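Local atomic coordinates of amine Dehydrogenase (Pseudomonas putida, PDB entry 1JMX), a protein that probably carries electrons through its two bound c-type hemes, as expected of the heme-bearing alpha subunit of a quinohemoprotein amine dehydrogenase. Residues V252-M264 against L274-L286. Sequence-based numbering, arbitrary orientation.
Sequences VFAALDGEMKGRM and LDFTAVKEGKARL
F253 and F276 lie face to face across G262 in an eight-stranded antiparallel barrel, where strands 259-264 and 274-280 form the last hairpin and strand 252-256 flanks it. The rings make an offset stack, planes 7° apart and centroids 4.2 Å from each other, with F253 CZ over the CD2 side of F276. F276 reaches this place with CG anti to its own N (chi1 -177°); G262, paired with F276 by two backbone hydrogen bonds, has to be small, since a CB there would run into V252 O. W238 and F186 continue the aromatic row beyond F253 and F276. M264 SD stands obliquely to the F276 ring, 5.0 Å from its centroid, a Met-aromatic contact. A leucine in place of F276 would probably leave the F253 face and M264 SD without their flat partner and open a gap in this row. M260 and A278 share this face, CB to CB 4.2 Å.

On the other face charges prevail. The extended E259 chain sends OE1 to R285 NH2 at 3.5 Å, a long salt bridge with carboxylate and guanidinium planes 71° apart, while its OE2 pairs with K261 NZ. R263, held through NH1 and NH2 by the carbonyls of E83 and D270, reaches D275 through a water on NE; D275 OD1 also pairs with R85. At the turn, G258 O takes two hydrogen bonds from opposite faces of its carbonyl plane: a nearly straight one from K280 N (3.0 Å) and another from K283 NZ (2.9 Å), whose doubly bent chain also brings NZ to K280 O at 2.7 Å.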
ATOM      1  N   VAL A 252       7.588  22.320  -1.754  1.00 12.04           N
ATOM      2  CA  VAL A 252       7.992  21.784  -0.465  1.00 11.37           C
ATOM      3  C   VAL A 252       9.507  21.985  -0.410  1.00 12.81           C
ATOM      4  O   VAL A 252      10.284  21.190  -0.958  1.00 13.08           O
ATOM      5  CB  VAL A 252       7.612  20.289  -0.315  1.00 10.97           C
ATOM      6  CG1 VAL A 252       8.165  19.727   0.978  1.00  9.85           C
ATOM      7  CG2 VAL A 252       6.097  20.129  -0.367  1.00  8.71           C
ATOM      8  N   PHE A 253       9.911  23.110   0.167  1.00 11.70           N
ATOM      9  CA  PHE A 253      11.324  23.445   0.274  1.00 12.00           C
ATOM     10  C   PHE A 253      11.737  23.569   1.724  1.00 12.83           C
ATOM     11  O   PHE A 253      10.902  23.664   2.625  1.00 14.84           O
ATOM     12  CB  PHE A 253      11.640  24.794  -0.399  1.00 10.09           C
ATOM     13  CG  PHE A 253      11.127  24.933  -1.805  1.00 10.48           C
ATOM     14  CD1 PHE A 253      11.071  23.846  -2.666  1.00 10.53           C
ATOM     15  CD2 PHE A 253      10.689  26.171  -2.266  1.00 10.44           C
ATOM     16  CE1 PHE A 253      10.583  23.986  -3.961  1.00 10.04           C
ATOM     17  CE2 PHE A 253      10.201  26.319  -3.560  1.00 10.52           C
ATOM     18  CZ  PHE A 253      10.148  25.220  -4.407  1.00 10.87           C
ATOM     19  N   ALA A 254      13.047  23.548   1.923  1.00 12.79           N
ATOM     20  CA  ALA A 254      13.651  23.729   3.222  1.00 12.86           C
ATOM     21  C   ALA A 254      14.421  25.010   2.966  1.00 14.45           C
ATOM     22  O   ALA A 254      15.257  25.063   2.071  1.00 14.42           O
ATOM     23  CB  ALA A 254      14.592  22.601   3.539  1.00 12.60           C
ATOM     24  N   ALA A 255      14.025  26.071   3.661  1.00 16.48           N
ATOM     25  CA  ALA A 255      14.649  27.382   3.537  1.00 17.84           C
ATOM     26  C   ALA A 255      15.649  27.568   4.664  1.00 19.95           C
ATOM     27  O   ALA A 255      15.275  27.842   5.805  1.00 21.23           O
ATOM     28  CB  ALA A 255      13.584  28.470   3.582  1.00 18.76           C
ATOM     29  N   LEU A 256      16.924  27.417   4.335  1.00 21.51           N
ATOM     30  CA  LEU A 256      17.995  27.546   5.313  1.00 22.94           C
ATOM     31  C   LEU A 256      19.196  28.325   4.770  1.00 24.80           C
ATOM     32  O   LEU A 256      19.633  28.084   3.644  1.00 24.88           O
ATOM     33  CB  LEU A 256      18.467  26.151   5.733  1.00 23.05           C
ATOM     34  CG  LEU A 256      17.454  25.217   6.398  1.00 24.69           C
ATOM     35  CD1 LEU A 256      18.002  23.794   6.409  1.00 24.44           C
ATOM     36  CD2 LEU A 256      17.131  25.718   7.811  1.00 24.15           C
ATOM     37  N   ASP A 257      19.713  29.263   5.568  1.00 26.44           N
ATOM     38  CA  ASP A 257      20.899  30.042   5.191  1.00 28.41           C
ATOM     39  C   ASP A 257      20.724  30.789   3.845  1.00 27.01           C
ATOM     40  O   ASP A 257      21.638  30.834   3.020  1.00 27.51           O
ATOM     41  CB  ASP A 257      22.107  29.069   5.194  1.00 33.31           C
ATOM     42  CG  ASP A 257      23.387  29.674   4.625  1.00 37.97           C
ATOM     43  OD1 ASP A 257      24.039  30.493   5.317  1.00 40.07           O
ATOM     44  OD2 ASP A 257      23.755  29.297   3.481  1.00 41.15           O
ATOM     45  N   GLY A 258      19.545  31.378   3.638  1.00 26.18           N
ATOM     46  CA  GLY A 258      19.268  32.101   2.399  1.00 25.16           C
ATOM     47  C   GLY A 258      19.348  31.236   1.148  1.00 24.83           C
ATOM     48  O   GLY A 258      19.703  31.697   0.060  1.00 24.78           O
ATOM     49  N   GLU A 259      18.972  29.976   1.309  1.00 23.55           N
ATOM     50  CA  GLU A 259      19.008  29.006   0.240  1.00 21.79           C
ATOM     51  C   GLU A 259      17.774  28.134   0.400  1.00 19.78           C
ATOM     52  O   GLU A 259      17.408  27.767   1.512  1.00 18.53           O
ATOM     53  CB  GLU A 259      20.271  28.165   0.397  1.00 24.15           C
ATOM     54  CG  GLU A 259      20.746  27.464  -0.862  1.00 30.88           C
ATOM     55  CD  GLU A 259      21.956  26.572  -0.611  1.00 33.70           C
ATOM     56  OE1 GLU A 259      22.169  25.623  -1.401  1.00 35.91           O
ATOM     57  OE2 GLU A 259      22.687  26.804   0.379  1.00 36.12           O
ATOM     58  N   MET A 260      17.097  27.864  -0.706  1.00 18.71           N
ATOM     59  CA  MET A 260      15.910  27.028  -0.687  1.00 18.25           C
ATOM     60  C   MET A 260      16.120  25.772  -1.496  1.00 19.15           C
ATOM     61  O   MET A 260      16.462  25.832  -2.674  1.00 20.57           O
ATOM     62  CB  MET A 260      14.704  27.779  -1.234  1.00 17.76           C
ATOM     63  CG  MET A 260      14.075  28.693  -0.223  1.00 18.13           C
ATOM     64  SD  MET A 260      12.607  29.440  -0.870  1.00 21.27           S
ATOM     65  CE  MET A 260      12.587  31.010   0.073  1.00 20.58           C
ATOM     66  N   LYS A 261      15.935  24.629  -0.857  1.00 17.67           N
ATOM     67  CA  LYS A 261      16.100  23.371  -1.549  1.00 17.32           C
ATOM     68  C   LYS A 261      14.873  22.521  -1.356  1.00 15.51           C
ATOM     69  O   LYS A 261      14.325  22.449  -0.263  1.00 14.93           O
ATOM     70  CB  LYS A 261      17.352  22.658  -1.067  1.00 18.43           C
ATOM     71  CG  LYS A 261      18.608  23.218  -1.691  1.00 24.95           C
ATOM     72  CD  LYS A 261      19.701  23.460  -0.661  1.00 28.88           C
ATOM     73  CE  LYS A 261      19.365  24.651   0.226  1.00 31.88           C
ATOM     74  NZ  LYS A 261      20.346  24.839   1.344  1.00 32.65           N
ATOM     75  N   GLY A 262      14.417  21.916  -2.445  1.00 14.33           N
ATOM     76  CA  GLY A 262      13.244  21.078  -2.374  1.00 12.78           C
ATOM     77  C   GLY A 262      12.721  20.626  -3.718  1.00 13.04           C
ATOM     78  O   GLY A 262      13.479  20.421  -4.671  1.00 11.58           O
ATOM     79  N   ARG A 263      11.402  20.511  -3.794  1.00 11.41           N
ATOM     80  CA  ARG A 263      10.747  20.050  -4.997  1.00 11.24           C
ATOM     81  C   ARG A 263       9.445  20.792  -5.223  1.00 12.52           C
ATOM     82  O   ARG A 263       8.751  21.157  -4.280  1.00 12.73           O
ATOM     83  CB  ARG A 263      10.493  18.547  -4.876  1.00 10.88           C
ATOM     84  CG  ARG A 263       9.908  17.877  -6.096  1.00  9.90           C
ATOM     85  CD  ARG A 263       9.925  16.374  -5.919  1.00 11.25           C
ATOM     86  NE  ARG A 263       9.508  15.684  -7.128  1.00 10.58           N
ATOM     87  CZ  ARG A 263       8.302  15.171  -7.316  1.00 12.17           C
ATOM     88  NH1 ARG A 263       7.380  15.256  -6.367  1.00 12.85           N
ATOM     89  NH2 ARG A 263       8.003  14.622  -8.478  1.00 12.27           N
ATOM     90  N   MET A 264       9.145  21.048  -6.488  1.00 13.10           N
ATOM     91  CA  MET A 264       7.927  21.730  -6.872  1.00 15.14           C
ATOM     92  C   MET A 264       7.191  20.766  -7.784  1.00 15.86           C
ATOM     93  O   MET A 264       7.725  20.358  -8.807  1.00 18.03           O
ATOM     94  CB  MET A 264       8.264  23.009  -7.623  1.00 17.25           C
ATOM     95  CG  MET A 264       7.457  24.199  -7.192  1.00 18.72           C
ATOM     96  SD  MET A 264       7.986  25.658  -8.079  1.00 19.47           S
ATOM     97  CE  MET A 264       6.426  26.276  -8.640  1.00 18.80           C
ATOM     98  N   LEU A 274       9.600  19.065 -10.458  1.00 15.37           N
ATOM     99  CA  LEU A 274      10.950  19.454 -10.796  1.00 15.61           C
ATOM    100  C   LEU A 274      11.785  19.651  -9.539  1.00 15.23           C
ATOM    101  O   LEU A 274      11.269  20.026  -8.491  1.00 14.48           O
ATOM    102  CB  LEU A 274      10.937  20.752 -11.628  1.00 15.70           C
ATOM    103  CG  LEU A 274      10.166  21.957 -11.082  1.00 15.20           C
ATOM    104  CD1 LEU A 274      10.999  23.198 -11.181  1.00 18.33           C
ATOM    105  CD2 LEU A 274       8.855  22.134 -11.808  1.00 14.91           C
ATOM    106  N   ASP A 275      13.066  19.312  -9.629  1.00 15.66           N
ATOM    107  CA  ASP A 275      13.975  19.519  -8.512  1.00 15.94           C
ATOM    108  C   ASP A 275      14.122  21.019  -8.447  1.00 16.30           C
ATOM    109  O   ASP A 275      14.109  21.693  -9.473  1.00 16.82           O
ATOM    110  CB  ASP A 275      15.318  18.845  -8.768  1.00 17.71           C
ATOM    111  CG  ASP A 275      15.232  17.342  -8.653  1.00 20.71           C
ATOM    112  OD1 ASP A 275      14.256  16.851  -8.049  1.00 22.56           O
ATOM    113  OD2 ASP A 275      16.135  16.647  -9.159  1.00 24.60           O
ATOM    114  N   PHE A 276      14.271  21.550  -7.249  1.00 15.78           N
ATOM    115  CA  PHE A 276      14.342  22.984  -7.116  1.00 16.01           C
ATOM    116  C   PHE A 276      15.365  23.471  -6.113  1.00 16.68           C
ATOM    117  O   PHE A 276      15.368  23.072  -4.951  1.00 17.57           O
ATOM    118  CB  PHE A 276      12.948  23.494  -6.757  1.00 16.41           C
ATOM    119  CG  PHE A 276      12.839  24.985  -6.661  1.00 16.07           C
ATOM    120  CD1 PHE A 276      12.222  25.708  -7.677  1.00 17.78           C
ATOM    121  CD2 PHE A 276      13.273  25.659  -5.526  1.00 15.31           C
ATOM    122  CE1 PHE A 276      12.029  27.083  -7.555  1.00 18.57           C
ATOM    123  CE2 PHE A 276      13.088  27.027  -5.395  1.00 16.03           C
ATOM    124  CZ  PHE A 276      12.464  27.743  -6.410  1.00 17.82           C
ATOM    125  N   THR A 277      16.230  24.358  -6.580  1.00 16.93           N
ATOM    126  CA  THR A 277      17.244  24.950  -5.730  1.00 17.34           C
ATOM    127  C   THR A 277      17.230  26.440  -6.035  1.00 16.39           C
ATOM    128  O   THR A 277      17.035  26.838  -7.175  1.00 16.58           O
ATOM    129  CB  THR A 277      18.639  24.306  -5.953  1.00 17.90           C
ATOM    130  OG1 THR A 277      19.594  24.937  -5.090  1.00 22.87           O
ATOM    131  CG2 THR A 277      19.094  24.438  -7.399  1.00 20.68           C
ATOM    132  N   ALA A 278      17.321  27.260  -5.001  1.00 15.98           N
ATOM    133  CA  ALA A 278      17.301  28.703  -5.187  1.00 17.31           C
ATOM    134  C   ALA A 278      18.253  29.371  -4.214  1.00 19.63           C
ATOM    135  O   ALA A 278      18.671  28.764  -3.219  1.00 20.38           O
ATOM    136  CB  ALA A 278      15.881  29.260  -5.006  1.00 15.13           C
ATOM    137  N   VAL A 279      18.595  30.623  -4.510  1.00 20.84           N
ATOM    138  CA  VAL A 279      19.499  31.395  -3.674  1.00 21.77           C
ATOM    139  C   VAL A 279      18.997  32.827  -3.568  1.00 21.45           C
ATOM    140  O   VAL A 279      18.624  33.437  -4.566  1.00 20.53           O
ATOM    141  CB  VAL A 279      20.935  31.373  -4.246  1.00 22.37           C
ATOM    142  CG1 VAL A 279      21.804  32.397  -3.551  1.00 24.71           C
ATOM    143  CG2 VAL A 279      21.533  30.000  -4.052  1.00 24.48           C
ATOM    144  N   LYS A 280      18.978  33.353  -2.347  1.00 21.45           N
ATOM    145  CA  LYS A 280      18.521  34.712  -2.130  1.00 22.44           C
ATOM    146  C   LYS A 280      19.579  35.735  -2.528  1.00 23.57           C
ATOM    147  O   LYS A 280      20.781  35.534  -2.334  1.00 21.28           O
ATOM    148  CB  LYS A 280      18.140  34.935  -0.672  1.00 21.53           C
ATOM    149  CG  LYS A 280      17.493  36.280  -0.423  1.00 22.82           C
ATOM    150  CD  LYS A 280      17.260  36.526   1.057  1.00 26.84           C
ATOM    151  CE  LYS A 280      16.677  37.925   1.314  1.00 29.43           C
ATOM    152  NZ  LYS A 280      17.603  39.019   0.869  1.00 33.16           N
ATOM    153  N   GLU A 281      19.102  36.840  -3.085  1.00 26.06           N
ATOM    154  CA  GLU A 281      19.959  37.936  -3.498  1.00 28.71           C
ATOM    155  C   GLU A 281      20.717  38.419  -2.270  1.00 28.31           C
ATOM    156  O   GLU A 281      20.231  38.287  -1.147  1.00 27.47           O
ATOM    157  CB  GLU A 281      19.108  39.072  -4.062  1.00 31.76           C
ATOM    158  CG  GLU A 281      18.045  39.576  -3.087  1.00 36.06           C
ATOM    159  CD  GLU A 281      17.284  40.784  -3.606  1.00 38.35           C
ATOM    160  OE1 GLU A 281      16.115  40.963  -3.191  1.00 38.63           O
ATOM    161  OE2 GLU A 281      17.857  41.560  -4.417  1.00 39.80           O
ATOM    162  N   GLY A 282      21.919  38.945  -2.484  1.00 29.48           N
ATOM    163  CA  GLY A 282      22.717  39.429  -1.373  1.00 30.95           C
ATOM    164  C   GLY A 282      23.994  38.640  -1.157  1.00 32.25           C
ATOM    165  O   GLY A 282      24.911  39.135  -0.507  1.00 33.49           O
ATOM    166  N   LYS A 283      24.032  37.402  -1.650  1.00 33.56           N
ATOM    167  CA  LYS A 283      25.216  36.546  -1.540  1.00 34.92           C
ATOM    168  C   LYS A 283      25.504  36.046  -2.959  1.00 34.31           C
ATOM    169  O   LYS A 283      24.590  35.575  -3.639  1.00 33.16           O
ATOM    170  CB  LYS A 283      24.943  35.321  -0.660  1.00 37.97           C
ATOM    171  CG  LYS A 283      24.021  35.552   0.529  1.00 43.00           C
ATOM    172  CD  LYS A 283      23.570  34.209   1.153  1.00 45.06           C
ATOM    173  CE  LYS A 283      22.847  33.301   0.138  1.00 44.84           C
ATOM    174  NZ  LYS A 283      21.584  33.908  -0.389  1.00 43.90           N
ATOM    175  N   ALA A 284      26.760  36.155  -3.399  1.00 34.01           N
ATOM    176  CA  ALA A 284      27.167  35.704  -4.736  1.00 32.96           C
ATOM    177  C   ALA A 284      27.281  34.187  -4.798  1.00 32.40           C
ATOM    178  O   ALA A 284      28.118  33.581  -4.117  1.00 31.83           O
ATOM    179  CB  ALA A 284      28.496  36.344  -5.143  1.00 31.49           C
ATOM    180  N   ARG A 285      26.420  33.583  -5.610  1.00 32.65           N
ATOM    181  CA  ARG A 285      26.402  32.139  -5.792  1.00 33.17           C
ATOM    182  C   ARG A 285      26.296  31.831  -7.279  1.00 32.18           C
ATOM    183  O   ARG A 285      25.838  32.654  -8.070  1.00 32.25           O
ATOM    184  CB  ARG A 285      25.194  31.517  -5.064  1.00 36.29           C
ATOM    185  CG  ARG A 285      25.259  31.561  -3.528  1.00 41.30           C
ATOM    186  CD  ARG A 285      25.711  30.218  -2.895  1.00 46.09           C
ATOM    187  NE  ARG A 285      24.698  29.159  -3.013  1.00 48.95           N
ATOM    188  CZ  ARG A 285      24.602  28.322  -4.048  1.00 50.15           C
ATOM    189  NH1 ARG A 285      25.459  28.401  -5.066  1.00 49.85           N
ATOM    190  NH2 ARG A 285      23.625  27.423  -4.081  1.00 51.00           N
ATOM    191  N   LEU A 286      26.751  30.646  -7.651  1.00 31.07           N
ATOM    192  CA  LEU A 286      26.684  30.190  -9.029  1.00 29.37           C
ATOM    193  C   LEU A 286      25.904  28.882  -8.940  1.00 27.97           C
ATOM    194  O   LEU A 286      26.451  27.847  -8.550  1.00 28.87           O
ATOM    195  CB  LEU A 286      28.099  29.979  -9.577  1.00 29.63           C
ATOM    196  CG  LEU A 286      28.287  29.701 -11.067  1.00 29.60           C
ATOM    197  CD1 LEU A 286      27.458  30.656 -11.911  1.00 29.63           C
ATOM    198  CD2 LEU A 286      29.763  29.825 -11.400  1.00 30.10           C
TER
HETATM  199  O   HOH W   1      11.562  16.125  -9.089  1.00 13.80           O